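Local structure of NAD-dependent epimerase/dehydratase (Bacteroides thetaiotaomicron, 3DHN) at residues I155-F160 / H210-F215; E30-V35 / H47-K52. The protein probably binds NAD(P) in a Rossmann-type fold and may act as an oxidoreductase, epimerase or dehydratase. All blocks are in the same frame, centred on the assembly; numbering follows the deposited sequence.

Contact 1 (I155-F160 / H210-F215); sequences IDWVFF and HHQERF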
# COMPACT_ATOMS: atom_id res chain seq x y z
N ILE A 155 2.91 13.55 9.86
CA ILE A 155 1.69 12.94 9.37
C ILE A 155 1.56 11.55 9.98
O ILE A 155 2.57 10.95 10.37
CB ILE A 155 1.68 12.81 7.82
CG1 ILE A 155 0.28 12.41 7.34
CG2 ILE A 155 2.71 11.77 7.36
CD1 ILE A 155 0.12 12.48 5.83
N ASP A 156 0.34 11.04 10.11
CA ASP A 156 0.17 9.70 10.65
C ASP A 156 0.21 8.71 9.49
O ASP A 156 -0.80 8.48 8.82
CB ASP A 156 -1.15 9.57 11.43
CG ASP A 156 -1.38 8.16 11.95
OD1 ASP A 156 -0.41 7.37 11.99
OD2 ASP A 156 -2.53 7.84 12.32
N TRP A 157 1.39 8.16 9.23
CA TRP A 157 1.58 7.22 8.13
C TRP A 157 1.58 5.77 8.58
O TRP A 157 1.87 5.46 9.73
CB TRP A 157 2.90 7.50 7.41
CG TRP A 157 4.12 7.39 8.30
CD1 TRP A 157 4.64 8.36 9.10
CD2 TRP A 157 4.94 6.22 8.50
NE1 TRP A 157 5.74 7.88 9.78
CE2 TRP A 157 5.94 6.57 9.43
CE3 TRP A 157 4.92 4.92 7.98
CZ2 TRP A 157 6.91 5.66 9.86
CZ3 TRP A 157 5.89 4.02 8.41
CH2 TRP A 157 6.87 4.39 9.34
N VAL A 158 1.27 4.89 7.64
CA VAL A 158 1.26 3.45 7.88
C VAL A 158 1.76 2.80 6.59
O VAL A 158 1.22 3.04 5.51
CB VAL A 158 -0.17 2.92 8.19
CG1 VAL A 158 -0.13 1.43 8.41
CG2 VAL A 158 -0.72 3.60 9.44
N PHE A 159 2.82 2.01 6.71
CA PHE A 159 3.42 1.31 5.58
C PHE A 159 2.99 -0.16 5.74
O PHE A 159 3.38 -0.82 6.71
CB PHE A 159 4.96 1.44 5.66
CG PHE A 159 5.70 0.96 4.44
CD1 PHE A 159 5.61 1.66 3.24
CD2 PHE A 159 6.56 -0.13 4.53
CE1 PHE A 159 6.39 1.28 2.13
CE2 PHE A 159 7.34 -0.53 3.44
CZ PHE A 159 7.26 0.18 2.23
N PHE A 160 2.19 -0.67 4.81
CA PHE A 160 1.69 -2.04 4.92
C PHE A 160 2.46 -3.03 4.03
O PHE A 160 2.22 -3.13 2.82
CB PHE A 160 0.19 -2.05 4.60
CG PHE A 160 -0.53 -3.33 4.94
CD1 PHE A 160 0.03 -4.27 5.80
CD2 PHE A 160 -1.80 -3.59 4.41
CE1 PHE A 160 -0.66 -5.45 6.12
CE2 PHE A 160 -2.50 -4.76 4.72
CZ PHE A 160 -1.92 -5.70 5.58
N HIS A 210 -2.77 1.13 13.97
CA HIS A 210 -1.36 1.49 13.78
C HIS A 210 -1.13 2.97 13.49
O HIS A 210 -1.94 3.62 12.82
CB HIS A 210 -0.75 0.65 12.65
CG HIS A 210 -0.72 -0.82 12.95
ND1 HIS A 210 -1.69 -1.69 12.51
CD2 HIS A 210 0.15 -1.56 13.66
CE1 HIS A 210 -1.42 -2.91 12.93
NE2 HIS A 210 -0.30 -2.86 13.64
N HIS A 211 -0.02 3.48 14.00
CA HIS A 211 0.34 4.89 13.81
C HIS A 211 1.83 5.10 13.57
O HIS A 211 2.66 4.67 14.37
CB HIS A 211 -0.09 5.70 15.03
CG HIS A 211 -1.53 5.52 15.39
ND1 HIS A 211 -2.55 6.11 14.66
CD2 HIS A 211 -2.13 4.78 16.35
CE1 HIS A 211 -3.72 5.73 15.16
NE2 HIS A 211 -3.49 4.92 16.18
N GLN A 212 2.15 5.78 12.48
CA GLN A 212 3.54 6.08 12.13
C GLN A 212 4.40 4.84 12.25
O GLN A 212 5.41 4.83 12.96
CB GLN A 212 4.09 7.19 13.05
CG GLN A 212 3.20 8.43 13.15
CD GLN A 212 3.83 9.56 13.97
OE1 GLN A 212 4.11 10.64 13.45
NE2 GLN A 212 4.06 9.31 15.25
N GLU A 213 4.00 3.78 11.55
CA GLU A 213 4.76 2.53 11.59
C GLU A 213 4.38 1.56 10.48
O GLU A 213 3.43 1.77 9.72
CB GLU A 213 4.56 1.84 12.95
CG GLU A 213 3.15 1.30 13.19
CD GLU A 213 2.89 1.01 14.66
OE1 GLU A 213 3.75 0.39 15.31
OE2 GLU A 213 1.81 1.40 15.17
N ARG A 214 5.14 0.47 10.39
CA ARG A 214 4.90 -0.55 9.39
C ARG A 214 4.30 -1.78 10.07
O ARG A 214 4.59 -2.05 11.24
CB ARG A 214 6.22 -0.94 8.71
CG ARG A 214 6.14 -2.09 7.69
CD ARG A 214 6.39 -3.45 8.34
NE ARG A 214 7.77 -3.62 8.79
CZ ARG A 214 8.82 -3.80 8.00
NH1 ARG A 214 8.67 -3.85 6.68
NH2 ARG A 214 10.04 -3.90 8.52
N PHE A 215 3.44 -2.50 9.34
CA PHE A 215 2.91 -3.76 9.84
C PHE A 215 2.84 -4.71 8.65
O PHE A 215 3.02 -4.27 7.50
CB PHE A 215 1.56 -3.61 10.59
CG PHE A 215 0.36 -3.37 9.72
CD1 PHE A 215 0.15 -2.14 9.10
CD2 PHE A 215 -0.62 -4.35 9.59
CE1 PHE A 215 -1.02 -1.89 8.38
CE2 PHE A 215 -1.78 -4.12 8.87
CZ PHE A 215 -1.99 -2.88 8.27
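The Phe160 and Phe215 rings form an offset stack, planes 8° apart and centroids 4.0 Å apart; Val158 CG1 meets the edge of the Phe215 ring, 3.4 Å from its CE1, and Arg214 CG the edge of the Phe159 ring. With CG wedged between backbone N and carbonyl carbon (chi1 60°), Trp157 lays its indole against the turn entering the partner strand: Gln212 CA sits over the five-membered ring, a CH-pi contact, and the Glu213 backbone covers the same face. Replacing Trp157 by alanine would probably leave the Gln212-Glu213 backbone uncovered on that side and the Glu152 carbonyl without its N-H donor. The strands, 156-161 and 213-218, are parallel neighbours in the Rossmann-type sheet, joined by Glu213 N to Trp157 O (3.3 Å), Phe159 N to Glu213 O (3.1 Å) and Phe215 N to Phe159 O (3.1 Å). Before they pair, the Asp156 carboxylate grips the turn twice. Its OD2 accepts a nearly straight bond from His211 ND1 (2.9 Å, 170°) in the imidazole plane, while OD1 takes Gln212 N at 3.1 Å. Arg106 forms a salt bridge with Asp156 and also bonds the His210 carbonyl. Further out, Tyr197 stacks on Phe160, and Asp180 forms a salt bridge with Arg214.

Contact 2 (E30-V35 / H47-K52); sequences EVTAVV and HLKVKK
Strands 30-34 and 48-51 run parallel, their axes 4.7 Å apart at closest approach and inclined by 16°, and five backbone hydrogen bonds join the segments from Val31 N to His47 O (2.8 Å) through Val35 N to Lys51 O (3.0 Å). Between these, Lys49 and Ala33 each use both N-H and C=O toward the other segment. At the entrance to the pair Glu30 points its carboxylate atom OE2 onto one face of the His47 imidazole, 3.0 Å from CD2, the planes being 66° apart; this is a face contact and not a hydrogen bond. On the side of Val31 and Ala33, Leu48 reaches across with CD1, which lies 3.5 Å from Val31 O and 4.2 Å from Ala33 CB. Its CG is anti to the backbone N (chi1 176°), and the second torsion then turns CD1 toward the neighbouring strand. Helix 14-25 covers this face, Leu21 touching both Ala33 and Leu48. Across the other face Lys51 stretches back along the sheet, laying CD 4.0 Å from Thr32 CG2, while helix 58-65 brings Val64 against Val34 and Lys51. Near the C-terminal ends Val35 CG2 meets Val50 CG1 at 4.1 Å. With strand 6-10 hydrogen-bonded to the other side of 30-34, these are the 3-2-1 strands of a Rossmann fold, 48-51 forming the sheet's edge within the chain.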
# COMPACT_ATOMS: atom_id res chain seq x y z
N GLU A 30 -16.64 6.85 0.33
CA GLU A 30 -16.76 7.70 -0.85
C GLU A 30 -15.33 7.80 -1.36
O GLU A 30 -14.44 8.31 -0.67
CB GLU A 30 -17.32 9.07 -0.45
CG GLU A 30 -18.58 8.93 0.41
CD GLU A 30 -19.67 9.90 0.01
OE1 GLU A 30 -19.63 11.06 0.47
OE2 GLU A 30 -20.56 9.50 -0.76
N VAL A 31 -15.10 7.30 -2.57
CA VAL A 31 -13.74 7.25 -3.09
C VAL A 31 -13.42 8.03 -4.35
O VAL A 31 -14.21 8.06 -5.30
CB VAL A 31 -13.34 5.76 -3.36
CG1 VAL A 31 -11.85 5.66 -3.67
CG2 VAL A 31 -13.71 4.89 -2.17
N THR A 32 -12.25 8.66 -4.35
CA THR A 32 -11.77 9.38 -5.52
C THR A 32 -10.56 8.56 -5.99
O THR A 32 -9.50 8.59 -5.36
CB THR A 32 -11.31 10.81 -5.20
OG1 THR A 32 -12.44 11.58 -4.75
CG2 THR A 32 -10.73 11.47 -6.44
N ALA A 33 -10.75 7.81 -7.07
CA ALA A 33 -9.69 6.98 -7.61
C ALA A 33 -8.88 7.76 -8.63
O ALA A 33 -9.44 8.37 -9.54
CB ALA A 33 -10.28 5.73 -8.26
N VAL A 34 -7.56 7.73 -8.49
CA VAL A 34 -6.68 8.43 -9.41
C VAL A 34 -5.88 7.40 -10.19
O VAL A 34 -5.15 6.59 -9.61
CB VAL A 34 -5.71 9.35 -8.65
CG1 VAL A 34 -5.01 10.27 -9.64
CG2 VAL A 34 -6.46 10.16 -7.61
N VAL A 35 -6.02 7.42 -11.52
CA VAL A 35 -5.34 6.47 -12.38
C VAL A 35 -4.83 7.11 -13.66
O VAL A 35 -5.22 8.23 -14.00
CB VAL A 35 -6.30 5.33 -12.78
CG1 VAL A 35 -6.74 4.56 -11.54
CG2 VAL A 35 -7.52 5.91 -13.51
N HIS A 47 -20.75 6.84 -5.31
CA HIS A 47 -19.74 7.20 -4.32
C HIS A 47 -18.35 7.13 -4.94
O HIS A 47 -17.36 7.04 -4.22
CB HIS A 47 -19.81 6.23 -3.13
CG HIS A 47 -21.01 6.42 -2.26
ND1 HIS A 47 -22.30 6.41 -2.75
CD2 HIS A 47 -21.12 6.59 -0.92
CE1 HIS A 47 -23.15 6.57 -1.75
NE2 HIS A 47 -22.45 6.68 -0.63
N LEU A 48 -18.28 7.17 -6.27
CA LEU A 48 -17.00 7.08 -6.95
C LEU A 48 -16.70 8.18 -7.97
O LEU A 48 -17.53 8.50 -8.82
CB LEU A 48 -16.87 5.72 -7.65
CG LEU A 48 -15.62 5.46 -8.50
CD1 LEU A 48 -14.38 5.41 -7.61
CD2 LEU A 48 -15.77 4.15 -9.26
N LYS A 49 -15.49 8.73 -7.88
CA LYS A 49 -15.01 9.75 -8.81
C LYS A 49 -13.67 9.27 -9.36
O LYS A 49 -12.79 8.87 -8.60
CB LYS A 49 -14.80 11.10 -8.13
CG LYS A 49 -16.05 11.78 -7.64
CD LYS A 49 -15.67 13.11 -6.99
CE LYS A 49 -16.75 13.60 -6.05
NZ LYS A 49 -16.19 14.61 -5.09
N VAL A 50 -13.53 9.32 -10.68
CA VAL A 50 -12.29 8.90 -11.33
C VAL A 50 -11.55 10.12 -11.86
O VAL A 50 -12.12 10.93 -12.59
CB VAL A 50 -12.59 7.93 -12.50
CG1 VAL A 50 -11.27 7.41 -13.09
CG2 VAL A 50 -13.46 6.78 -12.02
N LYS A 51 -10.28 10.24 -11.51
CA LYS A 51 -9.49 11.39 -11.96
C LYS A 51 -8.08 11.03 -12.39
O LYS A 51 -7.52 10.02 -11.95
CB LYS A 51 -9.40 12.43 -10.84
CG LYS A 51 -10.71 13.11 -10.45
CD LYS A 51 -10.45 14.20 -9.41
CE LYS A 51 -11.70 15.01 -9.08
NZ LYS A 51 -12.70 14.25 -8.28
N LYS A 52 -7.52 11.87 -13.26
CA LYS A 52 -6.15 11.72 -13.74
C LYS A 52 -5.28 12.74 -13.02
O LYS A 52 -5.71 13.87 -12.79
CB LYS A 52 -6.04 11.99 -15.25
CG LYS A 52 -6.40 10.81 -16.14
CD LYS A 52 -6.26 11.15 -17.62
CE LYS A 52 -4.81 11.39 -18.03
NZ LYS A 52 -4.65 11.58 -19.50

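Overall arrangement
Contacts 1 and 2 belong to the same mixed eight-stranded sheet, with centres 23 Å apart and nearest atoms about 15 Å apart, so they do not touch. Strands 6-10, 70-73 and 106-110 lie between them. Contact 2 joins the outermost strand, 48-51, to its neighbour, whereas contact 1 pairs 156-161 with 213-218, beyond which the antiparallel strand 176-178 closes the sheet. The centre of contact 2 lies about 17 Å from that of the chain and the centre of contact 1 about 11 Å. In Rossmann folds of this kind contact 2 belongs to the half of the sheet that normally carries the dinucleotide, and contact 1 to the other half; neither contact itself contains a bound cofactor.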